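Local coordinates for protein putative branched-chain amino acid aminotransferase IlvE (Streptococcus mutans, PDB 4DQN) that probably transfers the amino group between branched-chain amino acids and 2-oxoglutarate, using pyridoxal 5'-phosphate as cofactor, at residues L9-F23 against N114-Y128. Residues are numbered along the deposited sequence; the frame is centred on the assembly and turned at random.
Sequences LDWKNLGFEYHKLPF and NEEYVPPYGTGATLY
The indole of W11 lies against the extended P119-P120 pair. P120 CD sits 3.3 Å from the centroid of the five-membered ring of W11, almost on its normal, and P119 CA takes the six-membered ring on the same face, two CH-pi contacts side by side. The opposite face is met by the carbonyl O of L9. With CG anti to the carbonyl carbon (chi1 -55°), the indole swings over the two prolines. W11 CB touches T123 CG2 at 3.6 Å. T123 holds its own bend: OG1 donates to P120 O at 2.9 Å and accepts from A125 N, an ST turn. Further along, L21 and Y117 pass in opposite senses, and L21 CG lies over the phenol face, 3.9 Å from the centroid of the Y117 ring, while L21 CD2 reaches L127 CD1. L9 CD1 comes to the edge of the same ring, and P22 CD approaches Y117 CE1 at 3.5 Å. Just after helix 100-113, the amide of N114 pairs with the backbone of F23: ND2 gives a 2.9 Å bond to F23 O, and OD1 takes a weak one from F23 N. ND2 also donates to V110 O, which fixes the amide flip. F16 points an edge at the face of Y128, CZ over the ring centre, planes at 61°, a T-shaped pair that I140 of the second subunit also packs against. The N-terminal arm thus runs along the loop linking helix 100-113 to strand 126-136 in a class-IV aminotransferase fold; Y128, on which mid-arm F16 packs, lies about 6 Å, side chain to side chain, from K188, predicted to carry the pyridoxal phosphate, which is not attached here.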
loop_
_atom_site.group_PDB
_atom_site.type_symbol
_atom_site.label_atom_id
_atom_site.label_comp_id
_atom_site.label_asym_id
_atom_site.label_seq_id
_atom_site.Cartn_x
_atom_site.Cartn_y
_atom_site.Cartn_z
ATOM N N LEU A 9 -10.849 -34.056 1.085
ATOM C CA LEU A 9 -9.574 -33.361 1.218
ATOM C C LEU A 9 -8.903 -33.744 2.540
ATOM O O LEU A 9 -9.569 -34.234 3.457
ATOM C CB LEU A 9 -9.810 -31.853 1.155
ATOM C CG LEU A 9 -10.288 -31.232 -0.152
ATOM C CD1 LEU A 9 -10.516 -29.727 -0.002
ATOM C CD2 LEU A 9 -9.267 -31.522 -1.230
ATOM N N ASP A 10 -7.593 -33.530 2.636
ATOM C CA ASP A 10 -6.850 -33.822 3.864
ATOM C C ASP A 10 -7.148 -32.759 4.924
ATOM O O ASP A 10 -6.265 -31.983 5.298
ATOM C CB ASP A 10 -5.350 -33.876 3.564
ATOM C CG ASP A 10 -4.548 -34.508 4.685
ATOM O OD1 ASP A 10 -5.169 -35.067 5.616
ATOM O OD2 ASP A 10 -3.296 -34.456 4.624
ATOM N N TRP A 11 -8.391 -32.754 5.414
ATOM C CA TRP A 11 -8.936 -31.668 6.245
ATOM C C TRP A 11 -8.062 -31.185 7.388
ATOM O O TRP A 11 -7.867 -29.976 7.565
ATOM C CB TRP A 11 -10.308 -32.048 6.789
ATOM C CG TRP A 11 -11.302 -32.449 5.743
ATOM C CD1 TRP A 11 -11.835 -33.693 5.556
ATOM C CD2 TRP A 11 -11.892 -31.603 4.744
ATOM N NE1 TRP A 11 -12.725 -33.671 4.507
ATOM C CE2 TRP A 11 -12.777 -32.401 3.990
ATOM C CE3 TRP A 11 -11.760 -30.248 4.419
ATOM C CZ2 TRP A 11 -13.531 -31.887 2.929
ATOM C CZ3 TRP A 11 -12.516 -29.736 3.365
ATOM C CH2 TRP A 11 -13.386 -30.554 2.634
ATOM N N LYS A 12 -7.539 -32.120 8.170
ATOM C CA LYS A 12 -6.721 -31.748 9.318
ATOM C C LYS A 12 -5.369 -31.150 8.909
ATOM O O LYS A 12 -4.763 -30.399 9.672
ATOM C CB LYS A 12 -6.538 -32.942 10.260
ATOM C CG LYS A 12 -7.732 -33.174 11.184
ATOM C CD LYS A 12 -7.533 -34.404 12.057
ATOM C CE LYS A 12 -6.144 -34.413 12.680
ATOM N NZ LYS A 12 -5.832 -35.684 13.411
ATOM N N ASN A 13 -4.905 -31.465 7.704
ATOM C CA ASN A 13 -3.575 -31.023 7.288
ATOM C C ASN A 13 -3.566 -29.934 6.216
ATOM O O ASN A 13 -2.533 -29.637 5.619
ATOM C CB ASN A 13 -2.716 -32.222 6.896
ATOM C CG ASN A 13 -2.667 -33.264 7.998
ATOM O OD1 ASN A 13 -2.533 -32.923 9.179
ATOM N ND2 ASN A 13 -2.819 -34.532 7.629
ATOM N N LEU A 14 -4.728 -29.329 5.988
ATOM C CA LEU A 14 -4.757 -28.069 5.279
ATOM C C LEU A 14 -3.985 -27.152 6.185
ATOM O O LEU A 14 -3.976 -27.329 7.411
ATOM C CB LEU A 14 -6.178 -27.536 5.167
ATOM C CG LEU A 14 -7.123 -28.414 4.367
ATOM C CD1 LEU A 14 -8.473 -27.765 4.301
ATOM C CD2 LEU A 14 -6.567 -28.669 2.969
ATOM N N GLY A 15 -3.315 -26.186 5.602
ATOM C CA GLY A 15 -2.753 -25.145 6.423
ATOM C C GLY A 15 -3.639 -23.957 6.172
ATOM O O GLY A 15 -4.877 -24.059 6.202
ATOM N N PHE A 16 -2.997 -22.837 5.888
ATOM C CA PHE A 16 -3.690 -21.630 5.518
ATOM C C PHE A 16 -3.058 -21.209 4.199
ATOM O O PHE A 16 -1.966 -20.643 4.183
ATOM C CB PHE A 16 -3.466 -20.576 6.594
ATOM C CG PHE A 16 -4.378 -19.383 6.482
ATOM C CD1 PHE A 16 -3.958 -18.237 5.812
ATOM C CD2 PHE A 16 -5.642 -19.404 7.066
ATOM C CE1 PHE A 16 -4.782 -17.128 5.706
ATOM C CE2 PHE A 16 -6.486 -18.291 6.973
ATOM C CZ PHE A 16 -6.052 -17.151 6.283
ATOM N N GLU A 17 -3.720 -21.527 3.091
ATOM C CA GLU A 17 -3.191 -21.183 1.773
ATOM C C GLU A 17 -4.313 -21.117 0.738
ATOM O O GLU A 17 -5.426 -21.579 0.985
ATOM C CB GLU A 17 -2.149 -22.203 1.334
ATOM C CG GLU A 17 -2.730 -23.533 0.926
ATOM C CD GLU A 17 -1.660 -24.546 0.546
ATOM O OE1 GLU A 17 -1.993 -25.748 0.453
ATOM O OE2 GLU A 17 -0.494 -24.143 0.339
ATOM N N TYR A 18 -4.013 -20.543 -0.421
ATOM C CA TYR A 18 -4.999 -20.405 -1.485
ATOM C C TYR A 18 -5.361 -21.757 -2.072
ATOM O O TYR A 18 -4.489 -22.597 -2.278
ATOM C CB TYR A 18 -4.436 -19.525 -2.611
ATOM C CG TYR A 18 -5.423 -19.348 -3.756
ATOM C CD1 TYR A 18 -6.522 -18.493 -3.626
ATOM C CD2 TYR A 18 -5.273 -20.050 -4.951
ATOM C CE1 TYR A 18 -7.440 -18.329 -4.669
ATOM C CE2 TYR A 18 -6.185 -19.894 -5.998
ATOM C CZ TYR A 18 -7.261 -19.033 -5.848
ATOM O OH TYR A 18 -8.174 -18.890 -6.884
ATOM N N HIS A 19 -6.652 -21.949 -2.333
ATOM C CA HIS A 19 -7.157 -23.028 -3.173
ATOM C C HIS A 19 -8.098 -22.371 -4.163
ATOM O O HIS A 19 -8.810 -21.432 -3.807
ATOM C CB HIS A 19 -7.954 -24.049 -2.347
ATOM C CG HIS A 19 -7.176 -24.663 -1.226
ATOM N ND1 HIS A 19 -6.799 -25.988 -1.220
ATOM C CD2 HIS A 19 -6.698 -24.132 -0.075
ATOM C CE1 HIS A 19 -6.120 -26.248 -0.118
ATOM N NE2 HIS A 19 -6.042 -25.138 0.594
ATOM N N LYS A 20 -8.106 -22.852 -5.400
ATOM C CA LYS A 20 -9.060 -22.362 -6.396
ATOM C C LYS A 20 -10.349 -23.177 -6.371
ATOM O O LYS A 20 -10.406 -24.281 -6.912
ATOM C CB LYS A 20 -8.435 -22.413 -7.790
ATOM C CG LYS A 20 -9.304 -21.804 -8.883
ATOM C CD LYS A 20 -8.616 -21.954 -10.243
ATOM C CE LYS A 20 -9.636 -21.896 -11.367
ATOM N NZ LYS A 20 -9.205 -22.727 -12.535
ATOM N N LEU A 21 -11.384 -22.630 -5.742
ATOM C CA LEU A 21 -12.668 -23.318 -5.619
ATOM C C LEU A 21 -13.545 -23.040 -6.845
ATOM O O LEU A 21 -13.271 -22.106 -7.599
ATOM C CB LEU A 21 -13.372 -22.900 -4.315
ATOM C CG LEU A 21 -13.158 -23.827 -3.103
ATOM C CD1 LEU A 21 -11.695 -24.125 -2.898
ATOM C CD2 LEU A 21 -13.746 -23.230 -1.823
ATOM N N PRO A 22 -14.581 -23.866 -7.078
ATOM C CA PRO A 22 -15.381 -23.673 -8.301
ATOM C C PRO A 22 -16.028 -22.291 -8.486
ATOM O O PRO A 22 -16.039 -21.817 -9.624
ATOM C CB PRO A 22 -16.475 -24.742 -8.179
ATOM C CG PRO A 22 -15.857 -25.816 -7.347
ATOM C CD PRO A 22 -14.966 -25.095 -6.358
ATOM N N PHE A 23 -16.542 -21.655 -7.432
ATOM C CA PHE A 23 -17.278 -20.397 -7.609
ATOM C C PHE A 23 -16.777 -19.272 -6.706
ATOM O O PHE A 23 -16.410 -19.526 -5.558
ATOM C CB PHE A 23 -18.774 -20.621 -7.341
ATOM C CG PHE A 23 -19.397 -21.620 -8.262
ATOM C CD1 PHE A 23 -19.744 -21.260 -9.561
ATOM C CD2 PHE A 23 -19.610 -22.923 -7.845
ATOM C CE1 PHE A 23 -20.299 -22.189 -10.427
ATOM C CE2 PHE A 23 -20.168 -23.857 -8.703
ATOM C CZ PHE A 23 -20.509 -23.491 -9.996
ATOM N N ASN A 114 -20.138 -23.302 -2.615
ATOM C CA ASN A 114 -18.974 -24.158 -2.370
ATOM C C ASN A 114 -19.130 -24.960 -1.078
ATOM O O ASN A 114 -18.135 -25.282 -0.427
ATOM C CB ASN A 114 -17.702 -23.299 -2.247
ATOM C CG ASN A 114 -17.376 -22.543 -3.522
ATOM O OD1 ASN A 114 -16.895 -23.130 -4.489
ATOM N ND2 ASN A 114 -17.613 -21.235 -3.522
ATOM N N GLU A 115 -20.363 -25.304 -0.710
ATOM C CA GLU A 115 -20.614 -25.862 0.626
ATOM C C GLU A 115 -19.908 -27.181 0.873
ATOM O O GLU A 115 -19.598 -27.536 2.020
ATOM C CB GLU A 115 -22.121 -25.987 0.921
ATOM C CG GLU A 115 -22.406 -26.097 2.433
ATOM C CD GLU A 115 -23.856 -25.828 2.830
ATOM O OE1 GLU A 115 -24.420 -24.779 2.435
ATOM O OE2 GLU A 115 -24.427 -26.664 3.569
ATOM N N GLU A 116 -19.623 -27.907 -0.196
ATOM C CA GLU A 116 -18.970 -29.193 -0.033
ATOM C C GLU A 116 -17.500 -29.000 0.361
ATOM O O GLU A 116 -16.818 -29.954 0.749
ATOM C CB GLU A 116 -19.144 -30.051 -1.294
ATOM C CG GLU A 116 -18.379 -29.555 -2.536
ATOM C CD GLU A 116 -19.021 -28.357 -3.261
ATOM O OE1 GLU A 116 -19.980 -27.734 -2.743
ATOM O OE2 GLU A 116 -18.548 -28.034 -4.376
ATOM N N TYR A 117 -17.011 -27.760 0.296
ATOM C CA TYR A 117 -15.638 -27.478 0.738
ATOM C C TYR A 117 -15.562 -26.979 2.181
ATOM O O TYR A 117 -14.467 -26.786 2.724
ATOM C CB TYR A 117 -14.947 -26.472 -0.200
ATOM C CG TYR A 117 -14.672 -27.027 -1.571
ATOM C CD1 TYR A 117 -15.620 -26.928 -2.581
ATOM C CD2 TYR A 117 -13.467 -27.653 -1.856
ATOM C CE1 TYR A 117 -15.381 -27.440 -3.831
ATOM C CE2 TYR A 117 -13.215 -28.166 -3.112
ATOM C CZ TYR A 117 -14.184 -28.055 -4.091
ATOM O OH TYR A 117 -13.958 -28.556 -5.351
ATOM N N VAL A 118 -16.713 -26.742 2.799
ATOM C CA VAL A 118 -16.723 -26.423 4.220
ATOM C C VAL A 118 -16.376 -27.724 4.967
ATOM O O VAL A 118 -17.136 -28.695 4.901
ATOM C CB VAL A 118 -18.094 -25.877 4.674
ATOM C CG1 VAL A 118 -18.040 -25.458 6.140
ATOM C CG2 VAL A 118 -18.506 -24.688 3.809
ATOM N N PRO A 119 -15.214 -27.755 5.649
ATOM C CA PRO A 119 -14.698 -28.984 6.270
ATOM C C PRO A 119 -15.692 -29.608 7.250
ATOM O O PRO A 119 -16.546 -28.900 7.785
ATOM C CB PRO A 119 -13.457 -28.495 7.017
ATOM C CG PRO A 119 -12.992 -27.294 6.186
ATOM C CD PRO A 119 -14.291 -26.620 5.839
ATOM N N PRO A 120 -15.587 -30.928 7.469
ATOM C CA PRO A 120 -16.484 -31.622 8.394
ATOM C C PRO A 120 -16.270 -31.188 9.842
ATOM O O PRO A 120 -15.162 -30.831 10.226
ATOM C CB PRO A 120 -16.068 -33.097 8.243
ATOM C CG PRO A 120 -15.372 -33.183 6.935
ATOM C CD PRO A 120 -14.675 -31.857 6.778
ATOM N N TYR A 121 -17.337 -31.216 10.631
ATOM C CA TYR A 121 -17.248 -31.139 12.087
ATOM C C TYR A 121 -16.653 -32.490 12.529
ATOM O O TYR A 121 -17.081 -33.522 12.009
ATOM C CB TYR A 121 -18.686 -30.989 12.608
ATOM C CG TYR A 121 -18.825 -30.820 14.098
ATOM C CD1 TYR A 121 -18.835 -31.924 14.944
ATOM C CD2 TYR A 121 -18.969 -29.559 14.663
ATOM C CE1 TYR A 121 -18.976 -31.775 16.315
ATOM C CE2 TYR A 121 -19.110 -29.400 16.038
ATOM C CZ TYR A 121 -19.108 -30.511 16.852
ATOM O OH TYR A 121 -19.249 -30.359 18.211
ATOM N N GLY A 122 -15.675 -32.548 13.434
ATOM C CA GLY A 122 -14.984 -31.428 14.039
ATOM C C GLY A 122 -13.485 -31.549 13.767
ATOM O O GLY A 122 -12.709 -32.111 14.550
ATOM N N THR A 123 -13.089 -31.036 12.610
ATOM C CA THR A 123 -11.701 -30.974 12.192
ATOM C C THR A 123 -11.053 -29.767 12.837
ATOM O O THR A 123 -9.829 -29.689 12.930
ATOM C CB THR A 123 -11.639 -30.758 10.675
ATOM O OG1 THR A 123 -12.541 -29.699 10.321
ATOM C CG2 THR A 123 -12.081 -32.004 9.942
ATOM N N GLY A 124 -11.884 -28.818 13.269
ATOM C CA GLY A 124 -11.413 -27.492 13.638
ATOM C C GLY A 124 -11.101 -26.659 12.401
ATOM O O GLY A 124 -10.659 -25.506 12.492
ATOM N N ALA A 125 -11.336 -27.245 11.230
ATOM C CA ALA A 125 -11.069 -26.573 9.963
ATOM C C ALA A 125 -12.321 -25.852 9.474
ATOM O O ALA A 125 -13.449 -26.198 9.853
ATOM C CB ALA A 125 -10.584 -27.564 8.930
ATOM N N THR A 126 -12.126 -24.846 8.626
ATOM C CA THR A 126 -13.218 -23.962 8.242
ATOM C C THR A 126 -13.106 -23.565 6.776
ATOM O O THR A 126 -12.109 -23.859 6.119
ATOM C CB THR A 126 -13.183 -22.663 9.074
ATOM O OG1 THR A 126 -11.905 -22.026 8.903
ATOM C CG2 THR A 126 -13.414 -22.951 10.554
ATOM N N LEU A 127 -14.133 -22.897 6.260
ATOM C CA LEU A 127 -14.038 -22.306 4.935
ATOM C C LEU A 127 -13.674 -20.836 5.111
ATOM O O LEU A 127 -14.464 -20.052 5.631
ATOM C CB LEU A 127 -15.363 -22.429 4.166
ATOM C CG LEU A 127 -15.266 -21.957 2.702
ATOM C CD1 LEU A 127 -14.452 -22.934 1.884
ATOM C CD2 LEU A 127 -16.652 -21.747 2.071
ATOM N N TYR A 128 -12.474 -20.463 4.689
ATOM C CA TYR A 128 -12.038 -19.071 4.815
ATOM C C TYR A 128 -12.520 -18.260 3.612
ATOM O O TYR A 128 -12.316 -18.661 2.469
ATOM C CB TYR A 128 -10.512 -19.006 4.924
ATOM C CG TYR A 128 -9.964 -17.597 5.067
ATOM C CD1 TYR A 128 -10.113 -16.881 6.257
ATOM C CD2 TYR A 128 -9.292 -16.990 4.014
ATOM C CE1 TYR A 128 -9.605 -15.590 6.386
ATOM C CE2 TYR A 128 -8.773 -15.708 4.134
ATOM C CZ TYR A 128 -8.936 -15.020 5.315
ATOM O OH TYR A 128 -8.432 -13.744 5.422
#